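Local coordinates for processed glycerol phosphate lipoteichoic acid synthase 2 (Bacillus subtilis, PDB 2W8D), which belongs to the sulfatase family of the alkaline phosphatase clan, being the processed C-terminal domain of a lipoteichoic acid synthase with a bound magnesium ion, at residues 237-242 and 251-256. Sequence-based numbering, arbitrary orientation.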
ATOM      1  N   GLN A 237      14.610  10.486  -8.538  1.00 14.81           N
ATOM      2  CA  GLN A 237      14.744  10.531 -10.011  1.00 14.76           C
ATOM      3  C   GLN A 237      13.356  10.456 -10.669  1.00 14.57           C
ATOM      4  O   GLN A 237      13.018  11.295 -11.486  1.00 15.92           O
ATOM      5  CB  GLN A 237      15.691   9.436 -10.520  1.00 14.60           C
ATOM      6  CG  GLN A 237      15.605   9.129 -12.014  1.00 14.61           C
ATOM      7  CD  GLN A 237      15.700   7.633 -12.310  1.00 16.31           C
ATOM      8  OE1 GLN A 237      16.629   6.972 -11.854  1.00 18.06           O
ATOM      9  NE2 GLN A 237      14.727   7.090 -13.081  1.00 14.61           N
ATOM     10  N   PHE A 238      12.541   9.488 -10.288  1.00 14.40           N
ATOM     11  CA  PHE A 238      11.157   9.386 -10.789  1.00 14.31           C
ATOM     12  C   PHE A 238      10.378  10.710 -10.698  1.00 14.80           C
ATOM     13  O   PHE A 238       9.749  11.143 -11.681  1.00 14.47           O
ATOM     14  CB  PHE A 238      10.422   8.274 -10.047  1.00 13.73           C
ATOM     15  CG  PHE A 238       9.073   7.929 -10.603  1.00 15.07           C
ATOM     16  CD1 PHE A 238       8.879   7.711 -11.985  1.00 15.09           C
ATOM     17  CD2 PHE A 238       7.999   7.724  -9.737  1.00 15.55           C
ATOM     18  CE1 PHE A 238       7.610   7.330 -12.496  1.00 16.55           C
ATOM     19  CE2 PHE A 238       6.712   7.324 -10.236  1.00 18.03           C
ATOM     20  CZ  PHE A 238       6.524   7.126 -11.629  1.00 15.92           C
ATOM     21  N   PHE A 239      10.419  11.349  -9.530  1.00 15.69           N
ATOM     22  CA  PHE A 239       9.809  12.669  -9.338  1.00 16.88           C
ATOM     23  C   PHE A 239      10.411  13.738 -10.246  1.00 17.83           C
ATOM     24  O   PHE A 239       9.667  14.504 -10.845  1.00 18.89           O
ATOM     25  CB  PHE A 239       9.933  13.120  -7.875  1.00 17.34           C
ATOM     26  CG  PHE A 239       8.775  12.716  -6.997  1.00 15.99           C
ATOM     27  CD1 PHE A 239       8.355  11.409  -6.929  1.00 17.63           C
ATOM     28  CD2 PHE A 239       8.121  13.659  -6.234  1.00 14.83           C
ATOM     29  CE1 PHE A 239       7.305  11.051  -6.103  1.00 18.75           C
ATOM     30  CE2 PHE A 239       7.066  13.295  -5.412  1.00 16.24           C
ATOM     31  CZ  PHE A 239       6.674  12.022  -5.330  1.00 16.19           C
ATOM     32  N   ASN A 240      11.738  13.814 -10.357  1.00 18.74           N
ATOM     33  CA  ASN A 240      12.351  14.788 -11.280  1.00 19.79           C
ATOM     34  C   ASN A 240      11.803  14.597 -12.688  1.00 19.44           C
ATOM     35  O   ASN A 240      11.377  15.547 -13.322  1.00 19.72           O
ATOM     36  CB  ASN A 240      13.881  14.690 -11.313  1.00 20.22           C
ATOM     37  CG  ASN A 240      14.539  15.156 -10.024  1.00 23.94           C
ATOM     38  OD1 ASN A 240      14.096  16.108  -9.362  1.00 26.25           O
ATOM     39  ND2 ASN A 240      15.625  14.485  -9.661  1.00 28.23           N
ATOM     40  N   ASP A 241      11.790  13.353 -13.158  1.00 19.98           N
ATOM     41  CA  ASP A 241      11.261  13.032 -14.498  1.00 19.74           C
ATOM     42  C   ASP A 241       9.758  13.287 -14.642  1.00 19.42           C
ATOM     43  O   ASP A 241       9.316  13.732 -15.687  1.00 19.74           O
ATOM     44  CB  ASP A 241      11.632  11.609 -14.923  1.00 19.98           C
ATOM     45  CG  ASP A 241      13.126  11.442 -15.214  1.00 20.01           C
ATOM     46  OD1 ASP A 241      13.843  12.450 -15.356  1.00 21.57           O
ATOM     47  OD2 ASP A 241      13.597  10.287 -15.302  1.00 21.36           O
ATOM     48  N   LEU A 242       8.972  13.048 -13.598  1.00 19.14           N
ATOM     49  CA  LEU A 242       7.552  13.402 -13.660  1.00 19.33           C
ATOM     50  C   LEU A 242       7.308  14.923 -13.813  1.00 19.99           C
ATOM     51  O   LEU A 242       6.247  15.365 -14.277  1.00 19.01           O
ATOM     52  CB  LEU A 242       6.815  12.872 -12.439  1.00 19.68           C
ATOM     53  CG  LEU A 242       6.597  11.349 -12.325  1.00 19.74           C
ATOM     54  CD1 LEU A 242       5.904  11.010 -11.039  1.00 18.06           C
ATOM     55  CD2 LEU A 242       5.789  10.848 -13.494  1.00 19.68           C
ATOM     56  N   SER A 251      -1.364  14.978 -11.692  1.00 19.90           N
ATOM     57  CA  SER A 251      -1.468  13.671 -11.064  1.00 19.90           C
ATOM     58  C   SER A 251      -1.632  13.621  -9.554  1.00 19.83           C
ATOM     59  O   SER A 251      -1.325  14.574  -8.827  1.00 19.90           O
ATOM     60  CB  SER A 251      -0.288  12.786 -11.477  1.00 19.93           C
ATOM     61  OG  SER A 251      -0.242  12.623 -12.885  1.00 19.28           O
ATOM     62  N   ILE A 252      -2.140  12.483  -9.097  1.00 19.09           N
ATOM     63  CA  ILE A 252      -2.112  12.150  -7.702  1.00 18.39           C
ATOM     64  C   ILE A 252      -1.098  11.025  -7.597  1.00 18.53           C
ATOM     65  O   ILE A 252      -1.296   9.923  -8.142  1.00 18.27           O
ATOM     66  CB  ILE A 252      -3.474  11.636  -7.215  1.00 18.78           C
ATOM     67  CG1 ILE A 252      -4.561  12.682  -7.418  1.00 16.79           C
ATOM     68  CG2 ILE A 252      -3.419  11.210  -5.737  1.00 16.40           C
ATOM     69  CD1 ILE A 252      -5.942  12.101  -7.127  1.00 16.85           C
ATOM     70  N   ILE A 253       0.001  11.304  -6.904  1.00 18.35           N
ATOM     71  CA  ILE A 253       1.009  10.278  -6.660  1.00 17.34           C
ATOM     72  C   ILE A 253       0.783   9.768  -5.260  1.00 17.53           C
ATOM     73  O   ILE A 253       0.693  10.554  -4.321  1.00 17.45           O
ATOM     74  CB  ILE A 253       2.421  10.865  -6.826  1.00 17.70           C
ATOM     75  CG1 ILE A 253       2.571  11.430  -8.267  1.00 16.17           C
ATOM     76  CG2 ILE A 253       3.493   9.826  -6.420  1.00 14.02           C
ATOM     77  CD1 ILE A 253       3.716  12.340  -8.509  1.00 16.13           C
ATOM     78  N   VAL A 254       0.662   8.452  -5.136  1.00 17.60           N
ATOM     79  CA  VAL A 254       0.382   7.787  -3.874  1.00 16.85           C
ATOM     80  C   VAL A 254       1.455   6.732  -3.680  1.00 17.22           C
ATOM     81  O   VAL A 254       1.549   5.791  -4.483  1.00 17.76           O
ATOM     82  CB  VAL A 254      -0.933   6.963  -3.994  1.00 17.81           C
ATOM     83  CG1 VAL A 254      -1.257   6.237  -2.680  1.00 15.22           C
ATOM     84  CG2 VAL A 254      -2.082   7.802  -4.497  1.00 16.55           C
HETATM   85  N   MSE A 255       2.221   6.829  -2.595  1.00 16.43           N
HETATM   86  CA  MSE A 255       3.301   5.883  -2.335  1.00 16.11           C
HETATM   87  C   MSE A 255       3.186   5.247  -0.990  1.00 16.05           C
HETATM   88  O   MSE A 255       2.936   5.928   0.021  1.00 16.25           O
HETATM   89  CB  MSE A 255       4.665   6.536  -2.461  1.00 15.73           C
HETATM   90  CG  MSE A 255       4.813   7.236  -3.794  1.00 18.44           C
HETATM   91 SE   MSE A 255       6.623   7.863  -4.011  1.00 27.06          SE
HETATM   92  CE  MSE A 255       6.664   9.242  -2.592  1.00 17.60           C
ATOM     93  N   TYR A 256       3.448   3.948  -0.963  1.00 15.51           N
ATOM     94  CA  TYR A 256       3.316   3.204   0.280  1.00 15.32           C
ATOM     95  C   TYR A 256       4.360   2.106   0.434  1.00 15.16           C
ATOM     96  O   TYR A 256       4.667   1.370  -0.528  1.00 13.91           O
ATOM     97  CB  TYR A 256       1.916   2.574   0.338  1.00 14.73           C
ATOM     98  CG  TYR A 256       1.659   1.568  -0.746  1.00 15.81           C
ATOM     99  CD1 TYR A 256       1.812   0.215  -0.493  1.00 16.55           C
ATOM    100  CD2 TYR A 256       1.233   1.958  -2.019  1.00 14.11           C
ATOM    101  CE1 TYR A 256       1.602  -0.745  -1.489  1.00 16.35           C
ATOM    102  CE2 TYR A 256       1.031   1.010  -3.034  1.00 16.44           C
ATOM    103  CZ  TYR A 256       1.189  -0.346  -2.755  1.00 18.84           C
ATOM    104  OH  TYR A 256       0.945  -1.339  -3.702  1.00 16.01           O
TER
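Leu242 N donates a helical hydrogen bond to Phe238 O at 2.8 Å. This turn presents Leu242 and Phe239 to the strand, where Ile253 and Met255 receive them. Leu242 and Ile253 meet end on, with Leu242 CD1 3.6 Å from Ile253 CD1. The same Leu242 CD1 lies 3.8 Å above one face of the Phe238 ring, displaced from the ring centre. With chi1 at -59°, CG1 and CG2 of Ile253 point to separate partners. Ile253 CG2, anti to the backbone N, sits 4.0 Å from Phe239 CE1. Met255 is selenomethionine. Met255 SE lies 3.9 Å from Phe239 CE1, approaching the ring obliquely in a Met-aromatic contact. A turn at the last torsion of Met255 (chi3 -67°) brings Met255 CE to 3.9 Å from Phe239 CZ. All four touching residues are buried and the contact is apolar. Phe59 meets Phe239 edge-to-face, and Phe175 stacks on Phe238. Segment 237-242 runs antiparallel to 251-256 (176°). Its helix, 219-244, forms the connection of a beta-alpha-beta crossover from strand 189-194. Strand 251-257 lies between parallel strand 33-39 and antiparallel strand 292-296, while helix 171-183 packs beside helix 219-244, with Met179 touching Phe238 and Leu242.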